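Local atomic coordinates of catalase (PDB entry 1M7S), a protein that breaks down hydrogen peroxide into water and oxygen at a heme centre, protecting cells from the toxic effects of the peroxide. Residues N124-F129 with L172-S177. Residues are numbered along the deposited sequence; the frame is centred on the assembly and turned at random.
Sequences NNFPTF and LTLLYS. With HEM (protoporphyrin IX containing Fe), chain E.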
loop_
_atom_site.group_PDB
_atom_site.type_symbol
_atom_site.label_atom_id
_atom_site.label_comp_id
_atom_site.label_asym_id
_atom_site.label_seq_id
_atom_site.Cartn_x
_atom_site.Cartn_y
_atom_site.Cartn_z
ATOM N N ASN A 124 1.193 -29.201 8.164
ATOM C CA ASN A 124 2.472 -29.540 7.644
ATOM C C ASN A 124 2.607 -31.048 7.540
ATOM O O ASN A 124 1.873 -31.796 8.197
ATOM C CB ASN A 124 3.592 -29.047 8.608
ATOM C CG ASN A 124 4.084 -27.648 8.352
ATOM O OD1 ASN A 124 3.771 -26.950 7.384
ATOM N ND2 ASN A 124 4.889 -27.095 9.267
ATOM N N ASN A 125 3.588 -31.527 6.771
ATOM C CA ASN A 125 3.818 -32.982 6.764
ATOM C C ASN A 125 4.410 -33.361 8.109
ATOM O O ASN A 125 4.040 -34.426 8.644
ATOM C CB ASN A 125 4.680 -33.393 5.555
ATOM C CG ASN A 125 6.112 -32.883 5.648
ATOM O OD1 ASN A 125 6.346 -31.774 6.139
ATOM N ND2 ASN A 125 7.108 -33.663 5.195
ATOM N N PHE A 126 5.252 -32.545 8.769
ATOM C CA PHE A 126 5.803 -33.000 10.057
ATOM C C PHE A 126 4.736 -32.864 11.136
ATOM O O PHE A 126 4.036 -31.853 11.197
ATOM C CB PHE A 126 7.004 -32.153 10.494
ATOM C CG PHE A 126 8.233 -32.192 9.641
ATOM C CD1 PHE A 126 8.433 -33.136 8.657
ATOM C CD2 PHE A 126 9.240 -31.244 9.906
ATOM C CE1 PHE A 126 9.575 -33.116 7.867
ATOM C CE2 PHE A 126 10.412 -31.276 9.150
ATOM C CZ PHE A 126 10.575 -32.204 8.136
ATOM N N PRO A 127 4.608 -33.832 12.023
ATOM C CA PRO A 127 3.521 -33.769 13.020
ATOM C C PRO A 127 3.801 -32.914 14.233
ATOM O O PRO A 127 3.016 -32.713 15.169
ATOM C CB PRO A 127 3.349 -35.247 13.448
ATOM C CG PRO A 127 4.772 -35.714 13.323
ATOM C CD PRO A 127 5.310 -35.119 12.009
ATOM N N THR A 128 5.052 -32.401 14.330
ATOM C CA THR A 128 5.490 -31.605 15.468
ATOM C C THR A 128 6.194 -30.357 14.890
ATOM O O THR A 128 6.601 -30.391 13.735
ATOM C CB THR A 128 6.465 -32.350 16.396
ATOM O OG1 THR A 128 7.540 -32.997 15.706
ATOM C CG2 THR A 128 5.641 -33.414 17.142
ATOM N N PHE A 129 6.426 -29.383 15.752
ATOM C CA PHE A 129 7.108 -28.154 15.314
ATOM C C PHE A 129 8.351 -27.926 16.164
ATOM O O PHE A 129 8.606 -28.692 17.114
ATOM C CB PHE A 129 6.131 -26.983 15.456
ATOM C CG PHE A 129 6.520 -25.874 14.511
ATOM C CD1 PHE A 129 6.874 -24.619 15.002
ATOM C CD2 PHE A 129 6.525 -26.103 13.147
ATOM C CE1 PHE A 129 7.218 -23.629 14.110
ATOM C CE2 PHE A 129 6.883 -25.106 12.256
ATOM C CZ PHE A 129 7.241 -23.863 12.752
ATOM N N LEU A 172 13.940 -31.106 14.629
ATOM C CA LEU A 172 15.179 -31.068 13.873
ATOM C C LEU A 172 15.582 -32.469 13.431
ATOM O O LEU A 172 16.170 -32.654 12.367
ATOM C CB LEU A 172 16.332 -30.501 14.753
ATOM C CG LEU A 172 16.136 -28.996 14.983
ATOM C CD1 LEU A 172 17.095 -28.588 16.097
ATOM C CD2 LEU A 172 16.397 -28.285 13.652
ATOM N N THR A 173 15.225 -33.493 14.176
ATOM C CA THR A 173 15.500 -34.899 13.781
ATOM C C THR A 173 14.671 -35.211 12.554
ATOM O O THR A 173 15.220 -35.732 11.559
ATOM C CB THR A 173 15.112 -35.834 14.953
ATOM O OG1 THR A 173 16.016 -35.518 16.010
ATOM C CG2 THR A 173 15.216 -37.326 14.664
ATOM N N LEU A 174 13.405 -34.777 12.492
ATOM C CA LEU A 174 12.656 -34.994 11.253
ATOM C C LEU A 174 13.246 -34.219 10.066
ATOM O O LEU A 174 13.412 -34.680 8.943
ATOM C CB LEU A 174 11.203 -34.435 11.410
ATOM C CG LEU A 174 10.288 -35.239 12.329
ATOM C CD1 LEU A 174 8.942 -34.495 12.459
ATOM C CD2 LEU A 174 9.987 -36.653 11.813
ATOM N N LEU A 175 13.588 -32.955 10.321
ATOM C CA LEU A 175 14.130 -32.060 9.299
ATOM C C LEU A 175 15.369 -32.623 8.594
ATOM O O LEU A 175 15.437 -32.537 7.362
ATOM C CB LEU A 175 14.459 -30.661 9.873
ATOM C CG LEU A 175 15.094 -29.704 8.818
ATOM C CD1 LEU A 175 14.070 -29.304 7.749
ATOM C CD2 LEU A 175 15.619 -28.463 9.532
ATOM N N TYR A 176 16.303 -33.188 9.348
ATOM C CA TYR A 176 17.559 -33.676 8.802
ATOM C C TYR A 176 17.453 -35.128 8.361
ATOM O O TYR A 176 18.379 -35.659 7.761
ATOM C CB TYR A 176 18.759 -33.458 9.779
ATOM C CG TYR A 176 19.088 -31.965 9.742
ATOM C CD1 TYR A 176 18.689 -31.135 10.782
ATOM C CD2 TYR A 176 19.771 -31.449 8.626
ATOM C CE1 TYR A 176 18.991 -29.773 10.700
ATOM C CE2 TYR A 176 20.064 -30.090 8.569
ATOM C CZ TYR A 176 19.662 -29.274 9.605
ATOM O OH TYR A 176 19.904 -27.917 9.557
ATOM N N SER A 177 16.349 -35.798 8.583
ATOM C CA SER A 177 16.100 -37.148 8.083
ATOM C C SER A 177 15.662 -36.957 6.628
ATOM O O SER A 177 15.399 -35.846 6.156
ATOM C CB SER A 177 14.961 -37.830 8.848
ATOM O OG SER A 177 13.706 -37.349 8.372
HETATM C CHA HEM E . 2.102 -19.687 6.490
HETATM C CHB HEM E . 1.971 -24.014 8.656
HETATM C CHC HEM E . 3.573 -22.000 12.747
HETATM C CHD HEM E . 2.752 -17.590 10.870
HETATM C C1A HEM E . 1.945 -21.031 6.735
HETATM C C2A HEM E . 1.532 -22.025 5.715
HETATM C C3A HEM E . 1.497 -23.215 6.313
HETATM C C4A HEM E . 1.900 -23.021 7.696
HETATM C CMA HEM E . 1.101 -24.579 5.730
HETATM C CAA HEM E . 1.206 -21.622 4.267
HETATM C CBA HEM E . -0.323 -21.519 3.950
HETATM C CGA HEM E . -0.496 -21.309 2.422
HETATM O O1A HEM E . -0.939 -20.170 2.133
HETATM O O2A HEM E . -0.214 -22.327 1.759
HETATM C C1B HEM E . 2.360 -23.851 9.958
HETATM C C2B HEM E . 2.366 -24.889 10.981
HETATM C C3B HEM E . 2.827 -24.328 12.119
HETATM C C4B HEM E . 3.099 -22.945 11.837
HETATM C CMB HEM E . 1.938 -26.339 10.718
HETATM C CAB HEM E . 3.081 -24.927 13.502
HETATM C CBB HEM E . 2.442 -25.980 13.974
HETATM C C1C HEM E . 3.380 -20.649 12.615
HETATM C C2C HEM E . 3.404 -19.697 13.701
HETATM C C3C HEM E . 3.151 -18.484 13.192
HETATM C C4C HEM E . 3.015 -18.646 11.759
HETATM C CMC HEM E . 3.605 -20.034 15.203
HETATM C CAC HEM E . 3.036 -17.109 13.878
HETATM C CBC HEM E . 2.457 -16.917 15.076
HETATM C C1D HEM E . 2.578 -17.799 9.496
HETATM C C2D HEM E . 2.401 -16.734 8.524
HETATM C C3D HEM E . 2.221 -17.297 7.327
HETATM C C4D HEM E . 2.281 -18.731 7.510
HETATM C CMD HEM E . 2.448 -15.248 8.921
HETATM C CAD HEM E . 1.976 -16.597 5.959
HETATM C CBD HEM E . 0.431 -16.564 5.673
HETATM C CGD HEM E . 0.051 -15.730 4.463
HETATM O O1D HEM E . -1.062 -16.032 3.906
HETATM O O2D HEM E . 0.755 -14.780 4.042
HETATM N NA HEM E . 2.205 -21.695 7.899
HETATM N NB HEM E . 2.792 -22.661 10.510
HETATM N NC HEM E . 3.170 -19.979 11.429
HETATM N ND HEM E . 2.446 -19.007 8.841
HETATM FE FE HEM E . 2.590 -20.824 9.690
HETATM O O HOH W 1 4.988 -21.570 9.503
#
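F126 and L174 each hold CG anti to their own carbonyl carbon (chi1 -64° and -72°), and the two side chains run past each other in opposite directions. In the catalase fold this buried contact joins the loop leaving strand 117-124 of the beta-barrel to helix 169-176. L174 CB stands over the centre of the F126 ring, 3.8 Å from the centroid and close to its normal, a CH-pi contact. Beyond CB, the extended leucine carries CD1 back over the root of the phenylalanine, to 3.6 Å from F126 CB. The same methyl meets the proline tip to tip, with L174 CD1 3.7 Å from P127 CD, and lies near the hydroxyl of T128, whose OG1 is hydrogen-bonded to T171 of the same helix. The far end of the F126 ring slants against the helix backbone, CZ lying 3.7 Å from L175 CA. No hydrogen bond crosses between the two segments; the contact is made mainly by apolar side chains. The ends of the same loop segment, N124 and F129, line the heme pocket; N124 is predicted to be an active-site residue, and one face of the F129 ring covers the heme vinyl carbon CAB, offset toward the ring's rim, with F129 CD2 3.7 Å from HEM CAB. Within 172-177, L174 O accepts from both S177 N and S177 OG, the L174 O to S177 OG distance being 2.7 Å, with OG tilted 20° from the carbonyl plane.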